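Local structure of putative glycoside hydrolase (Bacteroides thetaiotaomicron VPI-5482, 3HBZ) at residues 106-114 and 125-134. The protein is of unproven function but binds calcium and may act in carbohydrate metabolism, possibly as a glycoside hydrolase. Sequence-based numbering, arbitrary orientation. Where two conformers were deposited one is given.
Sequences LGGQKYYIF and EWASGNAGYA
Asn130 presses its CB against the Tyr111 ring in a CH-pi contact, at the head of the short helix 130-134 that follows strands 115-118 and 121-125, apparently a beta hairpin. It is a worked example of an asparagine whose amide serves two backbone carbonyls of the same chain, Tyr112 O and Thr147 O. The CB sits 3.6 Å from the Tyr111 ring centroid, 13° off the normal. Beyond it, CG lies anti to the carbonyl carbon (chi1 -78°), which carries the amide past the CG-CD1 side of the ring, the two planes 64° apart. At the tip, ND2 gives Tyr112 O a weak, bent hydrogen bond of 3.3 Å, its stronger partner being Thr147 O. Tyr112 O also accepts a hydrogen bond from a water that reaches Ser128 OG, and Asn130 N closes an ST turn onto that same OG. Tyr111 runs the other way, bringing its OH to 3.6 Å from Ala131 CB. A serine in place of Tyr111 would probably cost Asn130 CB its ring face and Ala131 CB its hydroxyl neighbour, opening a gap beside the helix. Where the strands' outer ends meet, Phe114 CB packs on Trp126 CD1, Trp126 NE1 hydrogen-bonds to Glu116 OE2, and Trp126 N donates to Phe114 O at 2.8 Å.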
loop_
_atom_site.group_PDB
_atom_site.type_symbol
_atom_site.label_atom_id
_atom_site.label_comp_id
_atom_site.label_asym_id
_atom_site.label_seq_id
_atom_site.Cartn_x
_atom_site.Cartn_y
_atom_site.Cartn_z
ATOM N N LEU A 106 7.692 1.501 10.637
ATOM C CA LEU A 106 8.699 0.454 10.817
ATOM C C LEU A 106 10.088 1.053 11.001
ATOM O O LEU A 106 10.533 1.854 10.214
ATOM C CB LEU A 106 8.689 -0.560 9.671
ATOM C CG LEU A 106 7.524 -1.551 9.494
ATOM C CD1 LEU A 106 7.742 -2.344 8.186
ATOM C CD2 LEU A 106 7.358 -2.539 10.663
ATOM N N GLY A 107 10.760 0.677 12.078
ATOM C CA GLY A 107 12.111 1.171 12.354
ATOM C C GLY A 107 13.158 0.513 11.459
ATOM O O GLY A 107 12.928 -0.557 10.892
ATOM N N GLY A 108 14.300 1.189 11.292
ATOM C CA GLY A 108 15.414 0.645 10.509
ATOM C C GLY A 108 15.256 0.578 8.993
ATOM O O GLY A 108 15.989 -0.141 8.338
ATOM N N GLN A 109 14.310 1.300 8.425
ATOM C CA GLN A 109 14.101 1.286 6.971
ATOM C C GLN A 109 14.630 2.576 6.385
ATOM O O GLN A 109 14.731 3.567 7.067
ATOM C CB GLN A 109 12.617 1.165 6.675
ATOM C CG GLN A 109 11.975 -0.054 7.266
ATOM C CD GLN A 109 12.278 -1.325 6.497
ATOM O OE1 GLN A 109 12.717 -1.305 5.354
ATOM N NE2 GLN A 109 12.033 -2.435 7.131
ATOM N N LYS A 110 14.916 2.574 5.105
ATOM C CA LYS A 110 15.428 3.766 4.456
ATOM C C LYS A 110 14.317 4.737 4.073
ATOM O O LYS A 110 14.594 5.877 3.729
ATOM C CB LYS A 110 16.245 3.404 3.208
ATOM C CG LYS A 110 15.410 3.026 2.015
ATOM C CD LYS A 110 16.258 2.585 0.844
ATOM C CE LYS A 110 15.378 2.089 -0.257
ATOM N NZ LYS A 110 16.171 1.514 -1.340
ATOM N N TYR A 111 13.072 4.282 4.116
ATOM C CA TYR A 111 11.942 5.188 3.961
ATOM C C TYR A 111 10.825 4.742 4.904
ATOM O O TYR A 111 10.874 3.669 5.483
ATOM C CB TYR A 111 11.457 5.250 2.506
ATOM C CG TYR A 111 11.090 3.899 1.906
ATOM C CD1 TYR A 111 9.960 3.198 2.342
ATOM C CD2 TYR A 111 11.862 3.329 0.868
ATOM C CE1 TYR A 111 9.620 1.973 1.790
ATOM C CE2 TYR A 111 11.546 2.068 0.315
ATOM C CZ TYR A 111 10.426 1.403 0.756
ATOM O OH TYR A 111 10.126 0.181 0.214
ATOM N N TYR A 112 9.809 5.574 5.032
ATOM C CA TYR A 112 8.772 5.323 5.972
ATOM C C TYR A 112 7.774 4.339 5.446
ATOM O O TYR A 112 7.295 4.463 4.296
ATOM C CB TYR A 112 8.045 6.620 6.275
ATOM C CG TYR A 112 8.806 7.526 7.220
ATOM C CD1 TYR A 112 8.810 7.270 8.567
ATOM C CD2 TYR A 112 9.470 8.644 6.777
ATOM C CE1 TYR A 112 9.431 8.103 9.454
ATOM C CE2 TYR A 112 10.128 9.506 7.686
ATOM C CZ TYR A 112 10.103 9.213 9.014
ATOM O OH TYR A 112 10.722 10.001 9.958
ATOM N N ILE A 113 7.431 3.395 6.326
ATOM C CA ILE A 113 6.312 2.443 6.147
ATOM C C ILE A 113 5.452 2.585 7.417
ATOM O O ILE A 113 5.918 2.320 8.542
ATOM C CB ILE A 113 6.826 0.993 5.989
ATOM C CG1 ILE A 113 7.762 0.813 4.757
ATOM C CG2 ILE A 113 5.669 -0.069 5.945
ATOM C CD1 ILE A 113 8.672 -0.489 4.833
ATOM N N PHE A 114 4.246 3.102 7.214
ATOM C CA PHE A 114 3.223 3.258 8.248
ATOM C C PHE A 114 2.545 1.951 8.535
ATOM O O PHE A 114 2.114 1.232 7.605
ATOM C CB PHE A 114 2.179 4.277 7.758
ATOM C CG PHE A 114 2.666 5.675 7.756
ATOM C CD1 PHE A 114 2.552 6.454 8.908
ATOM C CD2 PHE A 114 3.254 6.229 6.622
ATOM C CE1 PHE A 114 3.014 7.773 8.903
ATOM C CE2 PHE A 114 3.690 7.551 6.633
ATOM C CZ PHE A 114 3.583 8.307 7.779
ATOM N N GLU A 125 0.296 -3.094 7.286
ATOM C CA GLU A 125 1.244 -2.197 6.688
ATOM C C GLU A 125 0.599 -1.429 5.530
ATOM O O GLU A 125 0.124 -2.021 4.550
ATOM C CB GLU A 125 2.462 -2.947 6.177
ATOM C CG GLU A 125 3.061 -3.877 7.220
ATOM C CD GLU A 125 4.494 -4.336 6.922
ATOM O OE1 GLU A 125 5.100 -3.888 5.900
ATOM O OE2 GLU A 125 5.006 -5.135 7.764
ATOM N N TRP A 126 0.543 -0.109 5.657
ATOM C CA TRP A 126 0.132 0.738 4.531
ATOM C C TRP A 126 1.193 0.621 3.448
ATOM O O TRP A 126 2.363 0.339 3.724
ATOM C CB TRP A 126 0.027 2.200 4.931
ATOM C CG TRP A 126 -1.134 2.541 5.829
ATOM C CD1 TRP A 126 -1.172 2.459 7.181
ATOM C CD2 TRP A 126 -2.421 3.042 5.415
ATOM N NE1 TRP A 126 -2.431 2.857 7.640
ATOM C CE2 TRP A 126 -3.192 3.242 6.569
ATOM C CE3 TRP A 126 -2.974 3.367 4.174
ATOM C CZ2 TRP A 126 -4.496 3.716 6.519
ATOM C CZ3 TRP A 126 -4.251 3.872 4.118
ATOM C CH2 TRP A 126 -5.008 4.042 5.277
ATOM N N ALA A 127 0.774 0.832 2.216
ATOM C CA ALA A 127 1.689 0.824 1.068
ATOM C C ALA A 127 1.793 2.238 0.498
ATOM O O ALA A 127 0.880 3.062 0.697
ATOM C CB ALA A 127 1.154 -0.135 -0.010
ATOM N N SER A 128 2.888 2.496 -0.233
ATOM C CA SER A 128 3.063 3.711 -1.051
ATOM C C SER A 128 3.944 3.380 -2.217
ATOM O O SER A 128 4.438 2.245 -2.322
ATOM C CB SER A 128 3.768 4.838 -0.280
ATOM O OG SER A 128 5.131 4.518 -0.007
ATOM N N GLY A 129 4.176 4.373 -3.080
ATOM C CA GLY A 129 5.147 4.204 -4.145
ATOM C C GLY A 129 6.614 4.410 -3.781
ATOM O O GLY A 129 7.449 4.518 -4.684
ATOM N N ASN A 130 6.939 4.467 -2.484
ATOM C CA ASN A 130 8.332 4.676 -2.061
ATOM C C ASN A 130 9.384 3.741 -2.690
ATOM O O ASN A 130 10.431 4.203 -3.149
ATOM C CB ASN A 130 8.422 4.672 -0.531
ATOM C CG ASN A 130 7.955 6.004 0.109
ATOM O OD1 ASN A 130 7.696 6.991 -0.578
ATOM N ND2 ASN A 130 7.848 6.014 1.439
ATOM N N ALA A 131 9.106 2.441 -2.726
ATOM C CA ALA A 131 10.007 1.481 -3.369
ATOM C C ALA A 131 10.296 1.872 -4.844
ATOM O O ALA A 131 11.411 1.681 -5.368
ATOM C CB ALA A 131 9.440 0.078 -3.292
ATOM N N GLY A 132 9.290 2.423 -5.489
ATOM C CA GLY A 132 9.414 2.870 -6.865
ATOM C C GLY A 132 10.285 4.110 -6.936
ATOM O O GLY A 132 11.152 4.197 -7.806
ATOM N N TYR A 133 10.014 5.089 -6.076
ATOM C CA TYR A 133 10.819 6.314 -6.060
ATOM C C TYR A 133 12.324 6.087 -5.826
ATOM O O TYR A 133 13.179 6.817 -6.362
ATOM C CB TYR A 133 10.261 7.326 -5.051
ATOM C CG TYR A 133 10.812 8.754 -5.234
ATOM C CD1 TYR A 133 10.425 9.521 -6.300
ATOM C CD2 TYR A 133 11.668 9.320 -4.309
ATOM C CE1 TYR A 133 10.938 10.843 -6.509
ATOM C CE2 TYR A 133 12.148 10.642 -4.456
ATOM C CZ TYR A 133 11.797 11.390 -5.568
ATOM O OH TYR A 133 12.298 12.667 -5.740
ATOM N N ALA A 134 12.641 5.109 -5.001
ATOM C CA ALA A 134 14.027 4.739 -4.736
ATOM C C ALA A 134 14.776 4.421 -6.024
ATOM O O ALA A 134 15.982 4.699 -6.147
ATOM C CB ALA A 134 14.086 3.515 -3.763
HETATM O O HOH W 1 5.564 3.468 2.400
HETATM O O HOH W 2 3.530 2.890 4.277
#